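Local coordinates for tryptophane-5-halogenase (Microbispora sp. ATCC PTA-5024, PDB 5UAO), which is a flavin-dependent halogenase that installs 5-chlorotryptophan after translation in the biosynthesis of the lanthipeptide NAI-107, at residues A[70-76]-A[172-178]; A[270-274]-A[286-290]; A[101-105]-A[117-121]. One frame throughout, in Å; residues are numbered along the deposited sequence.

Interaction 1 of 3, residues A[70-76]-A[172-178]; sequences VGEATVS and FAYHMDN. With FAD (flavin-adenine dinucleotide), chain E.
Ala73 faces His175 in a single beta bridge, CA to CA 4.5 Å, between two segments whose end-to-end directions lie 160° apart, so that the loop 70-76 runs roughly antiparallel to strand 173-175 and what follows it. Val70 to Ala73 of this loop line the FAD pocket of the tryptophan halogenase. Ala73 turns its own polar atoms to the isoalloxazine: its N donates to FAD O4 at 3.2 Å, and FAD N3 donates to Ala73 O at 2.7 Å. Its neighbours bond to 172-178 instead, Glu72 O accepting from Met176 N at 2.9 Å. The Glu72 side chain, extended beyond CG, passes over Met176 O and offers OE2 to Asn178 N at 2.9 Å, met on the anti side and 27° out of the carboxylate plane. OE1 is taken by His294, which fixes the carboxylate from its other oxygen. With alanine in place of Glu72, Asn178 N, at the start of helix 178-191, would probably lose its acceptor and His294 its partner. Thr74 OG1 sits between its backbone N and carbonyl carbon (chi1 65°), from where it donates to a lone pair of Tyr174 O at 3.1 Å; Thr74 N adds a weak bond to the same oxygen. Met176, bent at its thioether, crosses Thr74 at about a right angle, and its CE presses tightly on Thr74 CG2 at 3.3 Å.

Interaction 2 of 3, residues A[270-274]-A[286-290]; sequences LKPYT and TIPTP
Pro288 points its ring at the backbone of Lys271 and Tyr273, the two residues flanking Pro272 in an inverse gamma turn that leads into strand 274-279. That strand and 282-288 form a beta hairpin of the mixed sheet, and this contact lies at the hairpin's open end. The proline meets two carbonyl oxygens: its CG is 3.4 Å from Lys271 O, and its CD is 3.5 Å from Tyr273 O. A weak bond from Tyr273 N to Lys271 O closes the turn.

On one flank the Lys271 chain slants across Thr286, CE to CG2 4.1 Å. Bends at chi3 (-71°) and chi4 (-79°) turn the end aside, and NZ forms a salt bridge with Asp293 on strand 293-299. The CB of the same lysine lies 3.7 Å above one face of the Tyr273 ring, measured from the ring plane and offset toward the rim; the phenol oxygen is hydrogen-bonded to Asp152.

Thr274 and Ile287 are arranged differently, side by side and pointing the same way, with Thr274 CG2 4.0 Å from Ile287 CG1. At the far end Leu270 brings CD2 to 3.6 Å from Thr289 O, while also packing on Leu509 of helix 505-514.

No direct hydrogen bond joins the two segments. A water links their backbones instead, donating to Tyr273 O at 2.8 Å and to Thr286 O at 2.9 Å.

Interaction 3 of 3, residues A[101-105]-A[117-121]; sequences WKLGI and VAPFD
Ile105 and Ala118 form an antiparallel hydrogen-bonded pair of a beta hairpin: Ile105 N reaches Ala118 O at 2.9 Å, and Ala118 N returns to Ile105 O at 2.8 Å. Gly104 and Pro119 follow as a non-hydrogen-bonded pair, their CA atoms only 4.1 Å apart. Such closeness rests on the missing side chain of Gly104, since a CB there would collide with Ala118 O. Beyond the last ladder pair, Phe120 N donates to Leu103 O at 3.1 Å, and the phenyl turns back toward 101-105. Its edge meets Lys102 O in the ring plane, at CE2, 3.3 Å away. The extended Lys102 chain leaves with CG opposite its backbone N (chi1 180°) and crosses the phenylalanine at about a right angle, CE lying 3.8 Å from Phe120 CZ. Its NZ is hydrogen-bonded to Thr74 O, which is consistent with the extended course of the chain. Further out, Leu103, Val117 and Pro119 pack on helix 144-151. Strand 116-119 forms an outer edge of the mixed sheet within this chain, strand 104-108 lies between it and 274-279, and the short strand 100-102 pairs with 173-175.

How the interactions relate
The three contacts form a nearly equilateral cluster, with centres about 10 Å (interactions 1 and 2), 11 Å (2 and 3) and 12 Å (1 and 3) apart. Along the chain, both segments of interaction 3 fall between 70-76 and 172-178, and interaction 2 follows later. Interactions 2 and 3 share the seven-stranded mixed sheet, where Pro272 O and Leu103 N are probably hydrogen-bonded at 2.9 Å. Interactions 1 and 3 share the two-stranded sheet of 100-102 and 173-175, with Ala173 O 2.9 Å from Lys102 N. Segment 101-105 thus passes from one sheet to the other, tying the flavin-contacting loop of interaction 1 to the larger sheet beside it.

Interaction 1 of 3, residues A[70-76]-A[172-178]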
loop_
_atom_site.group_PDB
_atom_site.type_symbol
_atom_site.label_atom_id
_atom_site.label_comp_id
_atom_site.label_asym_id
_atom_site.label_seq_id
_atom_site.Cartn_x
_atom_site.Cartn_y
_atom_site.Cartn_z
ATOM N N VAL A 70 22.938 14.640 18.087
ATOM C CA VAL A 70 23.569 13.721 17.134
ATOM C C VAL A 70 23.017 13.284 15.753
ATOM O O VAL A 70 23.726 12.544 15.071
ATOM C CB VAL A 70 23.875 12.457 17.932
ATOM C CG1 VAL A 70 22.731 11.455 17.820
ATOM C CG2 VAL A 70 25.233 11.915 17.566
ATOM N N GLY A 71 21.838 13.700 15.286
ATOM C CA GLY A 71 21.250 13.155 14.030
ATOM C C GLY A 71 21.532 14.019 12.777
ATOM O O GLY A 71 20.891 15.088 12.600
ATOM N N GLU A 72 22.501 13.586 11.943
ATOM C CA GLU A 72 23.069 14.449 10.898
ATOM C C GLU A 72 22.870 14.023 9.418
ATOM O O GLU A 72 23.038 14.863 8.530
ATOM C CB GLU A 72 24.555 14.696 11.178
ATOM C CG GLU A 72 24.721 15.527 12.463
ATOM C CD GLU A 72 26.153 15.911 12.819
ATOM O OE1 GLU A 72 27.096 15.207 12.451
ATOM O OE2 GLU A 72 26.291 16.902 13.508
ATOM N N ALA A 73 22.500 12.788 9.140
ATOM C CA ALA A 73 22.321 12.368 7.758
ATOM C C ALA A 73 20.826 12.215 7.474
ATOM O O ALA A 73 20.083 11.825 8.355
ATOM C CB ALA A 73 23.037 11.043 7.453
ATOM N N THR A 74 20.412 12.431 6.239
ATOM C CA THR A 74 19.001 12.307 5.904
ATOM C C THR A 74 18.799 11.528 4.618
ATOM O O THR A 74 19.728 10.931 4.042
ATOM C CB THR A 74 18.299 13.713 5.813
ATOM O OG1 THR A 74 18.850 14.475 4.728
ATOM C CG2 THR A 74 18.592 14.514 7.019
ATOM N N VAL A 75 17.559 11.517 4.160
ATOM C CA VAL A 75 17.195 10.869 2.887
ATOM C C VAL A 75 16.652 11.946 1.925
ATOM O O VAL A 75 16.305 13.067 2.350
ATOM C CB VAL A 75 16.143 9.742 3.081
ATOM C CG1 VAL A 75 16.644 8.619 3.941
ATOM C CG2 VAL A 75 14.816 10.284 3.595
ATOM N N SER A 76 16.470 11.555 0.667
ATOM C CA SER A 76 16.150 12.478 -0.387
ATOM C C SER A 76 14.858 13.253 -0.122
ATOM O O SER A 76 14.781 14.499 -0.345
ATOM C CB SER A 76 16.182 11.760 -1.742
ATOM O OG SER A 76 15.109 10.875 -1.722
ATOM N N PHE A 172 18.985 12.939 -4.012
ATOM C CA PHE A 172 20.127 13.022 -3.066
ATOM C C PHE A 172 19.634 13.680 -1.795
ATOM O O PHE A 172 18.544 14.303 -1.747
ATOM C CB PHE A 172 21.326 13.810 -3.683
ATOM C CG PHE A 172 21.038 15.322 -3.789
ATOM C CD1 PHE A 172 20.334 15.843 -4.886
ATOM C CD2 PHE A 172 21.373 16.169 -2.746
ATOM C CE1 PHE A 172 19.997 17.193 -4.930
ATOM C CE2 PHE A 172 21.079 17.536 -2.788
ATOM C CZ PHE A 172 20.388 18.047 -3.900
ATOM N N ALA A 173 20.462 13.618 -0.749
ATOM C CA ALA A 173 20.083 14.111 0.565
ATOM C C ALA A 173 21.207 14.944 1.133
ATOM O O ALA A 173 22.221 15.213 0.457
ATOM C CB ALA A 173 19.763 12.961 1.478
ATOM N N TYR A 174 20.956 15.475 2.323
ATOM C CA TYR A 174 21.923 16.302 2.980
ATOM C C TYR A 174 22.586 15.573 4.138
ATOM O O TYR A 174 21.967 14.761 4.871
ATOM C CB TYR A 174 21.267 17.527 3.574
ATOM C CG TYR A 174 20.637 18.523 2.586
ATOM C CD1 TYR A 174 21.301 18.918 1.437
ATOM C CD2 TYR A 174 19.422 19.144 2.886
ATOM C CE1 TYR A 174 20.727 19.830 0.564
ATOM C CE2 TYR A 174 18.863 20.118 2.033
ATOM C CZ TYR A 174 19.527 20.438 0.864
ATOM O OH TYR A 174 18.986 21.404 0.008
ATOM N N HIS A 175 23.803 15.982 4.393
ATOM C CA HIS A 175 24.404 15.843 5.740
ATOM C C HIS A 175 24.476 17.251 6.352
ATOM O O HIS A 175 24.891 18.243 5.675
ATOM C CB HIS A 175 25.829 15.299 5.680
ATOM C CG HIS A 175 26.006 13.992 4.994
ATOM N ND1 HIS A 175 26.826 13.849 3.892
ATOM C CD2 HIS A 175 25.600 12.737 5.307
ATOM C CE1 HIS A 175 26.839 12.586 3.507
ATOM N NE2 HIS A 175 26.130 11.889 4.371
ATOM N N MET A 176 24.056 17.362 7.610
ATOM C CA MET A 176 23.870 18.659 8.301
ATOM C C MET A 176 24.434 18.604 9.727
ATOM O O MET A 176 24.006 17.776 10.557
ATOM C CB MET A 176 22.390 19.041 8.369
ATOM C CG MET A 176 21.698 19.073 7.023
ATOM S SD MET A 176 19.906 19.121 7.162
ATOM C CE MET A 176 19.589 17.506 7.842
ATOM N N ASP A 177 25.404 19.460 9.996
ATOM C CA ASP A 177 25.881 19.687 11.333
ATOM C C ASP A 177 24.751 20.026 12.251
ATOM O O ASP A 177 24.000 20.971 12.016
ATOM C CB ASP A 177 26.891 20.838 11.335
ATOM C CG ASP A 177 27.433 21.115 12.698
ATOM O OD1 ASP A 177 28.385 20.391 13.030
ATOM O OD2 ASP A 177 26.920 22.023 13.429
ATOM N N ASN A 178 24.593 19.222 13.296
ATOM C CA ASN A 178 23.462 19.357 14.139
ATOM C C ASN A 178 23.346 20.650 14.896
ATOM O O ASN A 178 22.245 21.187 15.009
ATOM C CB ASN A 178 23.378 18.229 15.166
ATOM C CG ASN A 178 22.005 18.136 15.704
ATOM O OD1 ASN A 178 21.048 17.839 14.942
ATOM N ND2 ASN A 178 21.842 18.484 16.973
HETATM P PA FAD E . 15.982 15.482 21.735
HETATM O O1A FAD E . 17.009 16.009 20.732
HETATM O O2A FAD E . 16.344 14.459 22.829
HETATM O O5B FAD E . 15.183 16.717 22.386
HETATM C C5B FAD E . 14.375 16.651 23.543
HETATM C C4B FAD E . 14.003 18.075 23.916
HETATM O O4B FAD E . 13.017 17.850 24.927
HETATM C C3B FAD E . 15.095 18.971 24.535
HETATM O O3B FAD E . 15.033 20.401 24.037
HETATM C C2B FAD E . 14.789 18.921 26.036
HETATM O O2B FAD E . 15.232 20.103 26.819
HETATM C C1B FAD E . 13.268 18.766 25.998
HETATM N N9A FAD E . 12.743 18.253 27.286
HETATM C C8A FAD E . 12.887 16.987 27.782
HETATM N N7A FAD E . 12.247 16.898 28.980
HETATM C C5A FAD E . 11.723 18.121 29.243
HETATM C C6A FAD E . 10.996 18.701 30.366
HETATM N N6A FAD E . 10.678 17.921 31.442
HETATM N N1A FAD E . 10.623 19.968 30.260
HETATM C C2A FAD E . 10.904 20.737 29.190
HETATM N N3A FAD E . 11.591 20.268 28.147
HETATM C C4A FAD E . 12.014 18.990 28.137
HETATM N N1 FAD E . 18.344 10.802 12.676
HETATM C C2 FAD E . 18.610 11.057 11.351
HETATM O O2 FAD E . 17.700 11.513 10.586
HETATM N N3 FAD E . 19.846 10.848 10.824
HETATM C C4 FAD E . 20.888 10.385 11.545
HETATM O O4 FAD E . 21.998 10.207 10.954
HETATM C C4X FAD E . 20.652 10.097 13.000
HETATM N N5 FAD E . 21.601 9.567 13.820
HETATM C C5X FAD E . 21.369 9.309 15.129
HETATM C C6 FAD E . 22.384 8.769 15.908
HETATM C C7 FAD E . 22.178 8.458 17.240
HETATM C C7M FAD E . 23.257 7.900 18.119
HETATM C C8 FAD E . 20.889 8.754 17.861
HETATM C C8M FAD E . 20.683 8.422 19.324
HETATM C C9 FAD E . 19.871 9.283 17.085
HETATM C C9A FAD E . 20.024 9.565 15.726
HETATM N N10 FAD E . 18.962 10.095 14.912
HETATM C C10 FAD E . 19.279 10.343 13.538
HETATM C "C1'" FAD E . 17.601 10.499 15.378
HETATM C "C2'" FAD E . 17.714 12.097 15.457
HETATM O "O2'" FAD E . 18.876 12.266 16.259
HETATM C "C3'" FAD E . 16.912 13.181 16.263
HETATM O "O3'" FAD E . 17.459 14.534 16.488
HETATM C "C4'" FAD E . 17.043 12.860 17.723
HETATM O "O4'" FAD E . 17.725 11.584 17.920
HETATM C "C5'" FAD E . 15.647 13.073 18.308
HETATM O "O5'" FAD E . 15.338 14.436 18.352
HETATM P P FAD E . 14.243 14.815 19.506
HETATM O O1P FAD E . 13.135 13.851 19.484
HETATM O O2P FAD E . 13.937 16.267 19.161
HETATM O O3P FAD E . 14.823 14.627 20.958
HETATM O O HOH W 1 21.516 17.732 12.115
#

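Interaction 2 of 3, residues A[270-274]-A[286-290]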
loop_
_atom_site.group_PDB
_atom_site.type_symbol
_atom_site.label_atom_id
_atom_site.label_comp_id
_atom_site.label_asym_id
_atom_site.label_seq_id
_atom_site.Cartn_x
_atom_site.Cartn_y
_atom_site.Cartn_z
ATOM N N LEU A 270 35.631 15.799 0.616
ATOM C CA LEU A 270 34.282 15.576 1.163
ATOM C C LEU A 270 33.680 14.385 0.412
ATOM O O LEU A 270 33.369 14.469 -0.769
ATOM C CB LEU A 270 33.383 16.829 1.123
ATOM C CG LEU A 270 34.007 18.148 1.554
ATOM C CD1 LEU A 270 33.024 19.294 1.417
ATOM C CD2 LEU A 270 34.485 18.075 2.993
ATOM N N LYS A 271 33.617 13.222 1.082
ATOM C CA LYS A 271 32.971 12.051 0.500
ATOM C C LYS A 271 31.460 12.294 0.280
ATOM O O LYS A 271 30.773 12.802 1.171
ATOM C CB LYS A 271 33.195 10.808 1.393
ATOM C CG LYS A 271 34.641 10.363 1.452
ATOM C CD LYS A 271 34.877 9.307 2.542
ATOM C CE LYS A 271 34.783 9.899 3.947
ATOM N NZ LYS A 271 35.952 10.637 4.435
ATOM N N PRO A 272 30.953 11.996 -0.921
ATOM C CA PRO A 272 29.537 12.275 -1.240
ATOM C C PRO A 272 28.568 11.180 -0.828
ATOM O O PRO A 272 27.691 10.760 -1.606
ATOM C CB PRO A 272 29.561 12.456 -2.779
ATOM C CG PRO A 272 30.652 11.551 -3.229
ATOM C CD PRO A 272 31.714 11.701 -2.163
ATOM N N TYR A 273 28.692 10.765 0.421
ATOM C CA TYR A 273 27.942 9.704 0.958
ATOM C C TYR A 273 28.228 9.555 2.473
ATOM O O TYR A 273 29.230 10.031 3.012
ATOM C CB TYR A 273 28.235 8.386 0.172
ATOM C CG TYR A 273 29.703 8.082 0.043
ATOM C CD1 TYR A 273 30.440 7.551 1.137
ATOM C CD2 TYR A 273 30.342 8.279 -1.166
ATOM C CE1 TYR A 273 31.807 7.312 1.011
ATOM C CE2 TYR A 273 31.686 8.031 -1.320
ATOM C CZ TYR A 273 32.412 7.565 -0.260
ATOM O OH TYR A 273 33.720 7.317 -0.435
ATOM N N THR A 274 27.347 8.833 3.143
ATOM C CA THR A 274 27.569 8.392 4.501
ATOM C C THR A 274 28.285 7.033 4.391
ATOM O O THR A 274 27.982 6.226 3.482
ATOM C CB THR A 274 26.210 8.234 5.197
ATOM O OG1 THR A 274 25.577 9.513 5.337
ATOM C CG2 THR A 274 26.352 7.616 6.507
ATOM N N THR A 286 30.330 7.440 9.247
ATOM C CA THR A 286 31.166 8.562 8.873
ATOM C C THR A 286 30.310 9.502 8.035
ATOM O O THR A 286 29.884 9.134 6.916
ATOM C CB THR A 286 32.393 8.140 8.035
ATOM O OG1 THR A 286 33.231 7.226 8.753
ATOM C CG2 THR A 286 33.261 9.372 7.716
ATOM N N ILE A 287 30.039 10.687 8.590
ATOM C CA ILE A 287 29.165 11.698 7.999
ATOM C C ILE A 287 30.033 12.958 7.765
ATOM O O ILE A 287 30.376 13.653 8.741
ATOM C CB ILE A 287 27.943 11.987 8.931
ATOM C CG1 ILE A 287 27.013 10.773 8.952
ATOM C CG2 ILE A 287 27.221 13.243 8.492
ATOM C CD1 ILE A 287 25.946 10.823 10.017
ATOM N N PRO A 288 30.371 13.269 6.499
ATOM C CA PRO A 288 31.172 14.479 6.194
ATOM C C PRO A 288 30.440 15.780 6.485
ATOM O O PRO A 288 29.264 15.913 6.119
ATOM C CB PRO A 288 31.396 14.339 4.693
ATOM C CG PRO A 288 31.488 12.877 4.510
ATOM C CD PRO A 288 30.365 12.354 5.349
ATOM N N THR A 289 31.118 16.712 7.152
ATOM C CA THR A 289 30.720 18.141 7.172
ATOM C C THR A 289 31.850 18.946 6.511
ATOM O O THR A 289 32.913 18.366 6.225
ATOM C CB THR A 289 30.427 18.686 8.583
ATOM O OG1 THR A 289 31.663 18.805 9.298
ATOM C CG2 THR A 289 29.469 17.805 9.344
ATOM N N PRO A 290 31.638 20.249 6.216
ATOM C CA PRO A 290 32.772 20.929 5.532
ATOM C C PRO A 290 34.033 20.996 6.403
ATOM O O PRO A 290 35.124 20.880 5.876
ATOM C CB PRO A 290 32.203 22.331 5.160
ATOM C CG PRO A 290 30.700 22.099 5.079
ATOM C CD PRO A 290 30.412 21.072 6.181
HETATM O O HOH W 2 31.459 9.026 4.437
#

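Interaction 3 of 3, residues A[101-105]-A[117-121]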
loop_
_atom_site.group_PDB
_atom_site.type_symbol
_atom_site.label_atom_id
_atom_site.label_comp_id
_atom_site.label_asym_id
_atom_site.label_seq_id
_atom_site.Cartn_x
_atom_site.Cartn_y
_atom_site.Cartn_z
ATOM N N TRP A 101 26.529 16.724 0.726
ATOM C CA TRP A 101 25.653 15.968 -0.078
ATOM C C TRP A 101 25.852 14.494 0.163
ATOM O O TRP A 101 26.991 14.008 0.278
ATOM C CB TRP A 101 25.803 16.255 -1.582
ATOM C CG TRP A 101 25.386 17.626 -1.996
ATOM C CD1 TRP A 101 24.570 18.508 -1.346
ATOM C CD2 TRP A 101 25.857 18.294 -3.161
ATOM N NE1 TRP A 101 24.490 19.724 -2.087
ATOM C CE2 TRP A 101 25.283 19.596 -3.186
ATOM C CE3 TRP A 101 26.715 17.912 -4.188
ATOM C CZ2 TRP A 101 25.512 20.499 -4.247
ATOM C CZ3 TRP A 101 26.929 18.802 -5.231
ATOM C CH2 TRP A 101 26.329 20.085 -5.241
ATOM N N LYS A 102 24.725 13.806 0.159
ATOM C CA LYS A 102 24.686 12.321 0.365
ATOM C C LYS A 102 23.988 11.667 -0.842
ATOM O O LYS A 102 22.812 11.891 -1.083
ATOM C CB LYS A 102 23.977 12.033 1.651
ATOM C CG LYS A 102 23.868 10.558 1.969
ATOM C CD LYS A 102 22.815 10.306 3.041
ATOM C CE LYS A 102 22.667 8.834 3.317
ATOM N NZ LYS A 102 21.514 8.622 4.225
ATOM N N LEU A 103 24.762 10.974 -1.664
ATOM C CA LEU A 103 24.317 10.295 -2.855
ATOM C C LEU A 103 23.865 8.882 -2.489
ATOM O O LEU A 103 23.181 8.170 -3.279
ATOM C CB LEU A 103 25.477 10.179 -3.869
ATOM C CG LEU A 103 26.020 11.491 -4.438
ATOM C CD1 LEU A 103 27.029 11.262 -5.523
ATOM C CD2 LEU A 103 24.868 12.285 -4.973
ATOM N N GLY A 104 24.243 8.495 -1.290
ATOM C CA GLY A 104 23.887 7.189 -0.748
ATOM C C GLY A 104 24.730 6.820 0.457
ATOM O O GLY A 104 25.293 7.681 1.140
ATOM N N ILE A 105 24.729 5.514 0.758
ATOM C CA ILE A 105 25.518 4.964 1.823
ATOM C C ILE A 105 26.544 3.975 1.225
ATOM O O ILE A 105 26.203 3.090 0.409
ATOM C CB ILE A 105 24.657 4.202 2.844
ATOM C CG1 ILE A 105 23.625 5.116 3.490
ATOM C CG2 ILE A 105 25.554 3.521 3.845
ATOM C CD1 ILE A 105 22.576 4.464 4.362
ATOM N N VAL A 117 27.891 -0.261 -2.370
ATOM C CA VAL A 117 27.298 1.062 -2.225
ATOM C C VAL A 117 25.822 0.978 -2.524
ATOM O O VAL A 117 25.382 0.170 -3.345
ATOM C CB VAL A 117 27.981 2.153 -3.124
ATOM C CG1 VAL A 117 29.436 2.334 -2.718
ATOM C CG2 VAL A 117 27.860 1.845 -4.587
ATOM N N ALA A 118 25.076 1.815 -1.828
ATOM C CA ALA A 118 23.654 1.879 -1.894
ATOM C C ALA A 118 23.240 3.308 -2.213
ATOM O O ALA A 118 23.181 4.149 -1.315
ATOM C CB ALA A 118 23.088 1.474 -0.538
ATOM N N PRO A 119 22.828 3.548 -3.440
ATOM C CA PRO A 119 22.509 4.875 -3.892
ATOM C C PRO A 119 21.015 5.223 -3.789
ATOM O O PRO A 119 20.178 4.353 -3.652
ATOM C CB PRO A 119 22.978 4.829 -5.351
ATOM C CG PRO A 119 22.529 3.484 -5.775
ATOM C CD PRO A 119 22.759 2.582 -4.568
ATOM N N PHE A 120 20.672 6.502 -3.921
ATOM C CA PHE A 120 19.274 6.942 -3.871
ATOM C C PHE A 120 18.554 6.932 -5.252
ATOM O O PHE A 120 17.345 7.166 -5.298
ATOM C CB PHE A 120 19.209 8.391 -3.385
ATOM C CG PHE A 120 19.417 8.577 -1.904
ATOM C CD1 PHE A 120 18.551 7.964 -0.968
ATOM C CD2 PHE A 120 20.410 9.432 -1.438
ATOM C CE1 PHE A 120 18.758 8.144 0.411
ATOM C CE2 PHE A 120 20.576 9.679 -0.074
ATOM C CZ PHE A 120 19.768 9.030 0.859
ATOM N N ASP A 121 19.283 6.726 -6.349
ATOM C CA ASP A 121 18.781 7.073 -7.715
ATOM C C ASP A 121 18.256 5.953 -8.612
ATOM O O ASP A 121 18.172 6.093 -9.865
ATOM C CB ASP A 121 19.877 7.729 -8.503
ATOM C CG ASP A 121 20.994 6.765 -8.851
ATOM O OD1 ASP A 121 21.157 5.724 -8.164
ATOM O OD2 ASP A 121 21.725 7.080 -9.808
#